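PDB 6XCQ: EreC from Klebsiella pneumoniae, which probably hydrolyses the lactone ring ester of erythromycin and related macrolides, thereby conferring resistance to these antibiotics. Local coordinates for residues 257-261 / 280-284; 340-346 / 421-427. The protein carries 1 engineered substitution. One frame throughout, in Å; residues are numbered along the deposited sequence.

Interaction 1 of 2, residues 257-261 / 280-284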
loop_
_atom_site.group_PDB
_atom_site.type_symbol
_atom_site.label_atom_id
_atom_site.label_comp_id
_atom_site.label_asym_id
_atom_site.label_seq_id
_atom_site.Cartn_x
_atom_site.Cartn_y
_atom_site.Cartn_z
ATOM N N TYR A 257 2.229 -15.683 -2.748
ATOM C CA TYR A 257 2.361 -14.495 -3.589
ATOM C C TYR A 257 3.722 -13.837 -3.416
ATOM O O TYR A 257 4.197 -13.146 -4.331
ATOM C CB TYR A 257 1.227 -13.516 -3.287
ATOM C CG TYR A 257 -0.061 -13.817 -4.047
ATOM C CD1 TYR A 257 -0.923 -14.841 -3.647
ATOM C CD2 TYR A 257 -0.405 -13.077 -5.171
ATOM C CE1 TYR A 257 -2.108 -15.117 -4.355
ATOM C CE2 TYR A 257 -1.569 -13.329 -5.872
ATOM C CZ TYR A 257 -2.416 -14.347 -5.471
ATOM O OH TYR A 257 -3.548 -14.576 -6.201
ATOM N N THR A 258 4.378 -14.040 -2.269
ATOM C CA THR A 258 5.731 -13.504 -2.117
ATOM C C THR A 258 6.705 -14.185 -3.072
ATOM O O THR A 258 7.488 -13.518 -3.759
ATOM C CB THR A 258 6.204 -13.646 -0.673
ATOM O OG1 THR A 258 5.408 -12.800 0.151
ATOM C CG2 THR A 258 7.641 -13.201 -0.552
ATOM N N LEU A 259 6.659 -15.517 -3.145
ATOM C CA LEU A 259 7.540 -16.240 -4.061
ATOM C C LEU A 259 7.266 -15.866 -5.521
ATOM O O LEU A 259 8.202 -15.678 -6.312
ATOM C CB LEU A 259 7.389 -17.754 -3.846
ATOM C CG LEU A 259 7.736 -18.310 -2.452
ATOM C CD1 LEU A 259 7.906 -19.846 -2.460
ATOM C CD2 LEU A 259 8.987 -17.633 -1.871
ATOM N N GLU A 260 5.993 -15.757 -5.907
ATOM C CA GLU A 260 5.699 -15.407 -7.296
ATOM C C GLU A 260 6.154 -13.980 -7.600
ATOM O O GLU A 260 6.689 -13.705 -8.681
ATOM C CB GLU A 260 4.208 -15.591 -7.578
ATOM C CG GLU A 260 3.739 -15.075 -8.948
ATOM C CD GLU A 260 4.408 -15.763 -10.136
ATOM O OE1 GLU A 260 5.156 -16.751 -9.955
ATOM O OE2 GLU A 260 4.172 -15.302 -11.274
ATOM N N THR A 261 6.008 -13.076 -6.633
ATOM C CA THR A 261 6.451 -11.698 -6.836
ATOM C C THR A 261 7.975 -11.616 -6.910
ATOM O O THR A 261 8.517 -10.835 -7.702
ATOM C CB THR A 261 5.881 -10.811 -5.730
ATOM O OG1 THR A 261 4.466 -10.746 -5.891
ATOM C CG2 THR A 261 6.439 -9.367 -5.820
ATOM N N VAL A 280 0.297 -8.975 -10.242
ATOM C CA VAL A 280 0.081 -10.083 -9.312
ATOM C C VAL A 280 0.092 -9.588 -7.871
ATOM O O VAL A 280 -0.793 -9.926 -7.077
ATOM C CB VAL A 280 1.121 -11.191 -9.550
ATOM C CG1 VAL A 280 1.197 -12.107 -8.351
ATOM C CG2 VAL A 280 0.757 -11.990 -10.799
ATOM N N ARG A 281 1.088 -8.782 -7.502
ATOM C CA ARG A 281 1.092 -8.220 -6.152
ATOM C C ARG A 281 -0.147 -7.366 -5.890
ATOM O O ARG A 281 -0.751 -7.460 -4.814
ATOM C CB ARG A 281 2.357 -7.397 -5.913
ATOM C CG ARG A 281 2.353 -6.718 -4.554
ATOM C CD ARG A 281 3.522 -5.789 -4.344
ATOM N NE ARG A 281 3.153 -4.698 -3.441
ATOM C CZ ARG A 281 2.882 -3.452 -3.824
ATOM N NH1 ARG A 281 2.958 -3.104 -5.109
ATOM N NH2 ARG A 281 2.554 -2.545 -2.910
ATOM N N ASP A 282 -0.545 -6.517 -6.847
ATOM C CA ASP A 282 -1.725 -5.682 -6.596
ATOM C C ASP A 282 -2.998 -6.507 -6.467
ATOM O O ASP A 282 -3.943 -6.081 -5.792
ATOM C CB ASP A 282 -1.955 -4.640 -7.687
ATOM C CG ASP A 282 -1.163 -3.355 -7.457
ATOM O OD1 ASP A 282 0.055 -3.437 -7.204
ATOM O OD2 ASP A 282 -1.793 -2.277 -7.450
ATOM N N SER A 283 -3.075 -7.658 -7.126
ATOM C CA SER A 283 -4.290 -8.449 -6.949
ATOM C C SER A 283 -4.302 -9.135 -5.586
ATOM O O SER A 283 -5.370 -9.331 -5.010
ATOM C CB SER A 283 -4.449 -9.478 -8.075
ATOM O OG SER A 283 -3.516 -10.539 -7.977
ATOM N N TYR A 284 -3.128 -9.486 -5.056
ATOM C CA TYR A 284 -3.046 -9.924 -3.668
ATOM C C TYR A 284 -3.618 -8.876 -2.723
ATOM O O TYR A 284 -4.503 -9.173 -1.913
ATOM C CB TYR A 284 -1.597 -10.239 -3.293
ATOM C CG TYR A 284 -1.468 -10.616 -1.846
ATOM C CD1 TYR A 284 -1.745 -11.912 -1.428
ATOM C CD2 TYR A 284 -1.099 -9.674 -0.886
ATOM C CE1 TYR A 284 -1.644 -12.276 -0.101
ATOM C CE2 TYR A 284 -0.989 -10.027 0.444
ATOM C CZ TYR A 284 -1.265 -11.333 0.830
ATOM O OH TYR A 284 -1.168 -11.708 2.147
HETATM O O HOH W 1 -3.601 -13.381 -8.580
#
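The ring of Tyr-257 packs against the facing helix, meeting Val-280, Ser-283 and Tyr-284. Its CD2 lies 3.6 Å from Tyr-284 CB and 3.7 Å from Val-280 CG1. Tyr-284 CD1 sits over one face of the Tyr-257 ring, offset toward the rim. The two rings are oblique, with planes at 44° and centroids 5.3 Å apart. Tyr-284 CG stands anti to the backbone N (chi1 177°), which brings CB and CD1 against Tyr-257. Val-280 CG1 is also anti to its N and fits between Tyr-257 and Glu-260 CG.

No direct hydrogen bond joins the segments. One water bridges them, 2.7 Å from Tyr-257 OH and 2.9 Å from Ser-283 OG, to which it donates. It lies in plane at the edge of the Tyr-257 ring. Ser-283 OG turns back on its own helix and donates to Val-280 O. Thr-261 OG1 likewise donates to Tyr-257 O at 2.9 Å, while it packs 4.0 Å from Arg-281 CB. Arg-281 then runs extended away from the contact to salt bridges with Glu-98 and Asp-156.

This is an antiparallel pair of neighbouring helices, 244-267 and 279-295, with short segment axes 10.1 Å apart at 161°. Leu-157 of a loop touches Tyr-257 and Thr-261. Leu-259 touches helix 212-231.

Interaction 2 of 2, residues 340-346 / 421-427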
loop_
_atom_site.group_PDB
_atom_site.type_symbol
_atom_site.label_atom_id
_atom_site.label_comp_id
_atom_site.label_asym_id
_atom_site.label_seq_id
_atom_site.Cartn_x
_atom_site.Cartn_y
_atom_site.Cartn_z
ATOM N N ALA A 340 -11.336 6.226 -4.729
ATOM C CA ALA A 340 -9.895 6.447 -4.860
ATOM C C ALA A 340 -9.612 7.937 -5.019
ATOM O O ALA A 340 -10.100 8.565 -5.964
ATOM C CB ALA A 340 -9.329 5.683 -6.062
ATOM N N ILE A 341 -8.798 8.490 -4.131
ATOM C CA ILE A 341 -8.408 9.892 -4.205
ATOM C C ILE A 341 -6.917 9.941 -4.539
ATOM O O ILE A 341 -6.073 9.535 -3.729
ATOM C CB ILE A 341 -8.724 10.644 -2.907
ATOM C CG1 ILE A 341 -10.173 10.359 -2.474
ATOM C CG2 ILE A 341 -8.470 12.143 -3.106
ATOM C CD1 ILE A 341 -10.619 11.087 -1.227
ATOM N N ALA A 342 -6.595 10.374 -5.755
ATOM C CA ALA A 342 -5.204 10.579 -6.147
ATOM C C ALA A 342 -4.657 11.872 -5.546
ATOM O O ALA A 342 -5.393 12.840 -5.356
ATOM C CB ALA A 342 -5.070 10.638 -7.663
ATOM N N PHE A 343 -3.359 11.870 -5.230
ATOM C CA PHE A 343 -2.640 13.057 -4.763
ATOM C C PHE A 343 -1.596 13.413 -5.806
ATOM O O PHE A 343 -0.801 12.550 -6.193
ATOM C CB PHE A 343 -1.901 12.821 -3.436
ATOM C CG PHE A 343 -2.765 12.747 -2.223
ATOM C CD1 PHE A 343 -4.092 12.334 -2.294
ATOM C CD2 PHE A 343 -2.221 13.021 -0.979
ATOM C CE1 PHE A 343 -4.876 12.230 -1.137
ATOM C CE2 PHE A 343 -2.997 12.924 0.175
ATOM C CZ PHE A 343 -4.324 12.531 0.088
ATOM N N THR A 344 -1.552 14.675 -6.229
ATOM C CA THR A 344 -0.482 15.107 -7.116
ATOM C C THR A 344 0.021 16.478 -6.649
ATOM O O THR A 344 -0.328 16.944 -5.563
ATOM C CB THR A 344 -0.939 15.082 -8.580
ATOM O OG1 THR A 344 0.207 15.280 -9.422
ATOM C CG2 THR A 344 -1.996 16.153 -8.853
ATOM N N HIS A 345 0.875 17.116 -7.450
ATOM C CA HIS A 345 1.549 18.322 -6.974
ATOM C C HIS A 345 2.019 19.164 -8.146
ATOM O O HIS A 345 2.152 18.683 -9.275
ATOM C CB HIS A 345 2.755 17.974 -6.084
ATOM C CG HIS A 345 3.879 17.352 -6.849
ATOM N ND1 HIS A 345 4.900 18.094 -7.412
ATOM C CD2 HIS A 345 4.119 16.059 -7.186
ATOM C CE1 HIS A 345 5.731 17.283 -8.046
ATOM N NE2 HIS A 345 5.277 16.042 -7.929
ATOM N N LEU A 346 2.320 20.429 -7.841
ATOM C CA LEU A 346 2.769 21.403 -8.829
ATOM C C LEU A 346 4.250 21.746 -8.699
ATOM O O LEU A 346 4.709 22.710 -9.323
ATOM C CB LEU A 346 1.931 22.687 -8.729
ATOM C CG LEU A 346 0.416 22.552 -8.842
ATOM C CD1 LEU A 346 -0.232 23.932 -8.881
ATOM C CD2 LEU A 346 0.022 21.759 -10.088
ATOM N N PHE A 421 -10.043 7.762 -11.071
ATOM C CA PHE A 421 -10.110 8.256 -9.701
ATOM C C PHE A 421 -11.446 8.944 -9.479
ATOM O O PHE A 421 -12.078 9.419 -10.422
ATOM C CB PHE A 421 -8.956 9.231 -9.406
ATOM C CG PHE A 421 -7.610 8.598 -9.544
ATOM C CD1 PHE A 421 -7.087 7.824 -8.506
ATOM C CD2 PHE A 421 -6.891 8.718 -10.719
ATOM C CE1 PHE A 421 -5.844 7.220 -8.636
ATOM C CE2 PHE A 421 -5.654 8.107 -10.848
ATOM C CZ PHE A 421 -5.139 7.351 -9.796
ATOM N N ASP A 422 -11.859 9.013 -8.212
ATOM C CA ASP A 422 -13.070 9.742 -7.852
ATOM C C ASP A 422 -12.799 11.208 -7.545
ATOM O O ASP A 422 -13.662 12.047 -7.815
ATOM C CB ASP A 422 -13.753 9.092 -6.647
ATOM C CG ASP A 422 -14.278 7.691 -6.957
ATOM O OD1 ASP A 422 -15.390 7.573 -7.516
ATOM O OD2 ASP A 422 -13.556 6.710 -6.672
ATOM N N ALA A 423 -11.623 11.535 -7.001
ATOM C CA ALA A 423 -11.252 12.917 -6.715
ATOM C C ALA A 423 -9.740 13.046 -6.832
ATOM O O ALA A 423 -9.022 12.046 -6.881
ATOM C CB ALA A 423 -11.722 13.367 -5.328
ATOM N N ILE A 424 -9.264 14.296 -6.888
ATOM C CA ILE A 424 -7.837 14.605 -6.955
ATOM C C ILE A 424 -7.501 15.651 -5.905
ATOM O O ILE A 424 -8.202 16.663 -5.769
ATOM C CB ILE A 424 -7.389 15.124 -8.334
ATOM C CG1 ILE A 424 -8.031 14.347 -9.496
ATOM C CG2 ILE A 424 -5.870 15.063 -8.424
ATOM C CD1 ILE A 424 -7.425 12.964 -9.746
ATOM N N VAL A 425 -6.401 15.416 -5.194
ATOM C CA VAL A 425 -5.814 16.353 -4.241
ATOM C C VAL A 425 -4.492 16.818 -4.826
ATOM O O VAL A 425 -3.654 15.992 -5.203
ATOM C CB VAL A 425 -5.619 15.671 -2.872
ATOM C CG1 VAL A 425 -4.828 16.520 -1.911
ATOM C CG2 VAL A 425 -6.963 15.285 -2.278
ATOM N N CYS A 426 -4.286 18.130 -4.891
ATOM C CA CYS A 426 -3.070 18.652 -5.500
ATOM C C CYS A 426 -2.441 19.687 -4.575
ATOM O O CYS A 426 -3.095 20.668 -4.208
ATOM C CB CYS A 426 -3.379 19.247 -6.876
ATOM S SG CYS A 426 -1.897 19.841 -7.744
ATOM N N VAL A 427 -1.193 19.451 -4.174
ATOM C CA VAL A 427 -0.482 20.321 -3.235
ATOM C C VAL A 427 0.519 21.174 -4.015
ATOM O O VAL A 427 0.805 20.878 -5.184
ATOM C CB VAL A 427 0.199 19.494 -2.129
ATOM C CG1 VAL A 427 -0.850 18.654 -1.366
ATOM C CG2 VAL A 427 1.297 18.597 -2.726
#
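Ala-342 CB presses over the centre of the Phe-421 ring, 3.6 Å from its centroid and 13° off the normal, a CH-pi contact. The methyl of Ala-342 is the bump and the flat ring face its seat. Phe-421 CG is anti to the carbonyl carbon (chi1 -61°), which lays the ring against Ala-342 CB. Ala-340 CB meets the same ring obliquely at CD1, and Ile-424 CD1 reaches Ala-342 CB.

On the other face of the sheet, Val-425 lies over one face of the Phe-343 ring, a CH-pi contact with CB 4.1 Å from the centroid. Val-425 CG2 bumps against Ile-341 CG2 at 3.6 Å, between that residue and Phe-343. Back on the face of Ala-342 and Ile-424, Leu-346 CD2 rests on Cys-426 SG at 3.6 Å.

The strands run parallel. Val-425 N donates to Ala-342 O at 2.8 Å, and Thr-344 N to Val-425 O at 2.7 Å. At the start, Ala-340 O accepts from Asp-422 N and weakly from Ala-423 N. Asp-422 OD2 takes Ala-340 N on its anti side at 3.0 Å and also forms a salt bridge with Lys-312.

Strands 338-345 and 423-427 are adjacent in the mixed sheet, between strands 62-65 and 392-396. Helix 73-90 packs on Phe-343. On the opposite face, helix 379-387 meets Ile-424 and Cys-426, and Met-406 of strand 405-408 touches Ala-342, Thr-344 and Phe-421.

In the fold
From the N terminus, the chain first lays down strands 33-36, 62-65, 94-97 and 151-154 of the sheet and several helices. Interaction 1 then closes the 18 residues between segments 257-261 and 280-284, on helices 244-267 and 279-295. The chain returns to the sheet through strand 301-304, then strand 338-345. Interaction 2 closes the 74 residues between segments 340-346 and 421-427. It sets strand 423-427 between 338-345 and the antiparallel 392-396. The two contacts are in series, neither nested nor crossed. The centres of interactions 1 and 2 are about 26 Å apart, on opposite sides of the chain's centre. Interaction 1 holds a pair of helices together, while interaction 2 builds the sheet.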